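Local coordinates for protein PTS system, cellobiose-specific IIA component (Bacillus anthracis, PDB 3K1S) that probably carries a phosphoryl group, as the IIA component of a cellobiose-specific phosphotransferase system, from a phosphocarrier protein toward the sugar-specific IIB component, at residues F25-L30 with I89-L94. Residues are numbered along the deposited sequence; the frame is centred on the assembly and turned at random.
Sequences FAMEAL and ITVKEL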
ATOM      1  N   PHE A  25       8.844 -12.541  -0.881  1.00 19.72           N
ATOM      2  CA  PHE A  25       8.834 -13.527   0.208  1.00 21.16           C
ATOM      3  C   PHE A  25       7.459 -13.599   0.849  1.00 20.29           C
ATOM      4  O   PHE A  25       6.939 -14.687   1.106  1.00 21.24           O
ATOM      5  CB  PHE A  25       9.907 -13.229   1.268  1.00 20.48           C
ATOM      6  CG  PHE A  25      11.303 -13.678   0.884  1.00 20.02           C
ATOM      7  CD1 PHE A  25      11.535 -14.966   0.408  1.00 20.46           C
ATOM      8  CD2 PHE A  25      12.390 -12.814   1.033  1.00 20.06           C
ATOM      9  CE1 PHE A  25      12.818 -15.389   0.073  1.00 20.64           C
ATOM     10  CE2 PHE A  25      13.678 -13.221   0.703  1.00 22.87           C
ATOM     11  CZ  PHE A  25      13.896 -14.516   0.220  1.00 26.89           C
ATOM     12  N   ALA A  26       6.862 -12.437   1.090  1.00 20.51           N
ATOM     13  CA  ALA A  26       5.534 -12.372   1.692  1.00 21.29           C
ATOM     14  C   ALA A  26       4.481 -13.073   0.831  1.00 22.12           C
ATOM     15  O   ALA A  26       3.669 -13.834   1.349  1.00 25.14           O
ATOM     16  CB  ALA A  26       5.140 -10.923   1.978  1.00 21.23           C
HETATM   17  N   MSE A  27       4.498 -12.830  -0.477  1.00 21.96           N
HETATM   18  CA  MSE A  27       3.534 -13.475  -1.375  1.00 26.37           C
HETATM   19  C   MSE A  27       3.798 -14.983  -1.500  1.00 26.72           C
HETATM   20  O   MSE A  27       2.859 -15.780  -1.553  1.00 27.76           O
HETATM   21  CB  MSE A  27       3.512 -12.807  -2.759  1.00 25.33           C
HETATM   22  CG  MSE A  27       3.003 -11.365  -2.763  1.00 31.50           C
HETATM   23 SE   MSE A  27       1.244 -11.061  -1.922  1.00 45.03          SE
HETATM   24  CE  MSE A  27       0.146 -12.232  -3.045  1.00 40.24           C
ATOM     25  N   GLU A  28       5.073 -15.367  -1.539  1.00 26.16           N
ATOM     26  CA  GLU A  28       5.450 -16.782  -1.549  1.00 25.06           C
ATOM     27  C   GLU A  28       4.901 -17.476  -0.303  1.00 23.85           C
ATOM     28  O   GLU A  28       4.358 -18.581  -0.387  1.00 23.94           O
ATOM     29  CB  GLU A  28       6.971 -16.946  -1.680  1.00 24.56           C
ATOM     30  CG  GLU A  28       7.499 -16.538  -3.081  1.00 28.22           C
ATOM     31  CD  GLU A  28       8.948 -16.036  -3.096  1.00 29.05           C
ATOM     32  OE1 GLU A  28       9.633 -16.041  -2.047  1.00 30.11           O
ATOM     33  OE2 GLU A  28       9.405 -15.622  -4.180  1.00 32.28           O
ATOM     34  N   ALA A  29       5.015 -16.800   0.838  1.00 22.56           N
ATOM     35  CA  ALA A  29       4.476 -17.289   2.108  1.00 22.94           C
ATOM     36  C   ALA A  29       2.952 -17.399   2.072  1.00 24.96           C
ATOM     37  O   ALA A  29       2.379 -18.388   2.548  1.00 26.64           O
ATOM     38  CB  ALA A  29       4.914 -16.390   3.257  1.00 22.63           C
ATOM     39  N   LEU A  30       2.304 -16.381   1.512  1.00 24.77           N
ATOM     40  CA  LEU A  30       0.856 -16.387   1.360  1.00 26.02           C
ATOM     41  C   LEU A  30       0.455 -17.617   0.548  1.00 28.26           C
ATOM     42  O   LEU A  30      -0.410 -18.394   0.974  1.00 29.65           O
ATOM     43  CB  LEU A  30       0.368 -15.091   0.701  1.00 24.40           C
ATOM     44  CG  LEU A  30      -1.129 -14.759   0.737  1.00 31.05           C
ATOM     45  CD1 LEU A  30      -1.361 -13.288   0.442  1.00 27.97           C
ATOM     46  CD2 LEU A  30      -1.928 -15.627  -0.236  1.00 36.95           C
ATOM     47  N   ILE A  89       6.220  -3.472   3.263  1.00 22.78           N
ATOM     48  CA  ILE A  89       5.815  -3.478   4.665  1.00 21.16           C
ATOM     49  C   ILE A  89       4.311  -3.778   4.784  1.00 21.85           C
ATOM     50  O   ILE A  89       3.892  -4.581   5.618  1.00 21.75           O
ATOM     51  CB  ILE A  89       6.197  -2.132   5.356  1.00 20.00           C
ATOM     52  CG1 ILE A  89       7.721  -2.014   5.487  1.00 20.99           C
ATOM     53  CG2 ILE A  89       5.537  -1.995   6.715  1.00 20.50           C
ATOM     54  CD1 ILE A  89       8.242  -0.592   5.772  1.00 19.37           C
ATOM     55  N   THR A  90       3.506  -3.135   3.941  1.00 21.92           N
ATOM     56  CA  THR A  90       2.059  -3.346   3.960  1.00 22.25           C
ATOM     57  C   THR A  90       1.696  -4.770   3.550  1.00 21.94           C
ATOM     58  O   THR A  90       0.868  -5.408   4.197  1.00 23.73           O
ATOM     59  CB  THR A  90       1.319  -2.313   3.081  1.00 21.50           C
ATOM     60  OG1 THR A  90       1.444  -1.020   3.683  1.00 23.40           O
ATOM     61  CG2 THR A  90      -0.161  -2.659   2.953  1.00 20.91           C
ATOM     62  N   VAL A  91       2.325  -5.263   2.486  1.00 21.48           N
ATOM     63  CA  VAL A  91       2.059  -6.616   1.987  1.00 21.96           C
ATOM     64  C   VAL A  91       2.451  -7.689   3.010  1.00 22.40           C
ATOM     65  O   VAL A  91       1.702  -8.635   3.234  1.00 22.34           O
ATOM     66  CB  VAL A  91       2.740  -6.865   0.615  1.00 22.77           C
ATOM     67  CG1 VAL A  91       2.546  -8.298   0.157  1.00 22.45           C
ATOM     68  CG2 VAL A  91       2.177  -5.903  -0.433  1.00 21.20           C
ATOM     69  N   LYS A  92       3.619  -7.539   3.629  1.00 22.09           N
ATOM     70  CA  LYS A  92       4.044  -8.456   4.674  1.00 23.68           C
ATOM     71  C   LYS A  92       3.038  -8.472   5.827  1.00 25.89           C
ATOM     72  O   LYS A  92       2.629  -9.541   6.291  1.00 27.16           O
ATOM     73  CB  LYS A  92       5.441  -8.094   5.183  1.00 23.57           C
ATOM     74  CG  LYS A  92       5.953  -9.003   6.292  1.00 27.40           C
ATOM     75  CD  LYS A  92       7.273  -8.494   6.848  1.00 33.51           C
ATOM     76  CE  LYS A  92       7.621  -9.170   8.158  1.00 37.86           C
ATOM     77  NZ  LYS A  92       6.717  -8.747   9.265  1.00 48.59           N
ATOM     78  N   GLU A  93       2.638  -7.283   6.274  1.00 25.24           N
ATOM     79  CA  GLU A  93       1.717  -7.147   7.396  1.00 26.93           C
ATOM     80  C   GLU A  93       0.370  -7.810   7.118  1.00 27.14           C
ATOM     81  O   GLU A  93      -0.215  -8.430   8.005  1.00 30.00           O
ATOM     82  CB  GLU A  93       1.525  -5.670   7.767  1.00 27.69           C
ATOM     83  CG  GLU A  93       0.717  -5.451   9.041  1.00 31.86           C
ATOM     84  CD  GLU A  93       0.790  -4.029   9.576  1.00 36.45           C
ATOM     85  OE1 GLU A  93       1.086  -3.096   8.798  1.00 33.67           O
ATOM     86  OE2 GLU A  93       0.539  -3.846  10.790  1.00 41.20           O
ATOM     87  N   LEU A  94      -0.127  -7.676   5.896  1.00 26.91           N
ATOM     88  CA  LEU A  94      -1.419  -8.271   5.555  1.00 27.68           C
ATOM     89  C   LEU A  94      -1.316  -9.759   5.218  1.00 27.57           C
ATOM     90  O   LEU A  94      -2.229 -10.533   5.521  1.00 28.12           O
ATOM     91  CB  LEU A  94      -2.105  -7.485   4.440  1.00 25.62           C
ATOM     92  CG  LEU A  94      -2.473  -6.049   4.841  1.00 27.98           C
ATOM     93  CD1 LEU A  94      -3.024  -5.282   3.651  1.00 22.77           C
ATOM     94  CD2 LEU A  94      -3.466  -6.024   6.015  1.00 27.47           C
TER
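In the three-helix bundle of a lactose/cellobiose-type IIA subunit, the first and last helices, 10-34 and 76-108, run the same way along the chain, and Ala26 meets Val91 and Lys92 where they pass. The axes of segments 25-30 and 89-94 come within 9.0 Å, 21° from parallel, an approach that a small residue at the interface readily accommodates. Ala26 is that residue. Its CB, aimed at the other helix, rests against the backbone of Lys92, 3.8 Å from CA of Lys92, and CA of Ala26 itself lies only 5.1 Å from CA of Lys92. Beside this spot Val91 extends its CG1 branch, which lies anti to the backbone N (chi1 176°), toward segment 25-30; there CG1 of Val91 touches CB of Ala26 at 4.1 Å and SE of Met27 at 3.7 Å. Met27, modelled as selenomethionine, has a bent rather than extended chain. With CG anti to the carbonyl carbon, the bend at chi2 (-53°) brings the selenium to the valine methyl, the two side chains crossing at about a right angle; the further bend at chi3 turns only CE. Lys92 belongs to the contact through its root: CB of Lys92 stands 4.3 Å from CB of Ala26, whereas the far end of the chain leads away from segment 25-30. The side-chain contacts are van der Waals in kind, and the parallel pairing follows from bundle topology, since helix 38-67, which lies between the two in sequence, runs back in the opposite direction; its Met45, Lys49 and Ile52 pack on Lys92. Val91 and Met27 also border the trimer interface, with Thr90 of the third subunit packing on Val91 and Glu97 of that subunit on Met27. Toward the second subunit, Glu93 forms a salt bridge through OE1 with Arg23 of that chain.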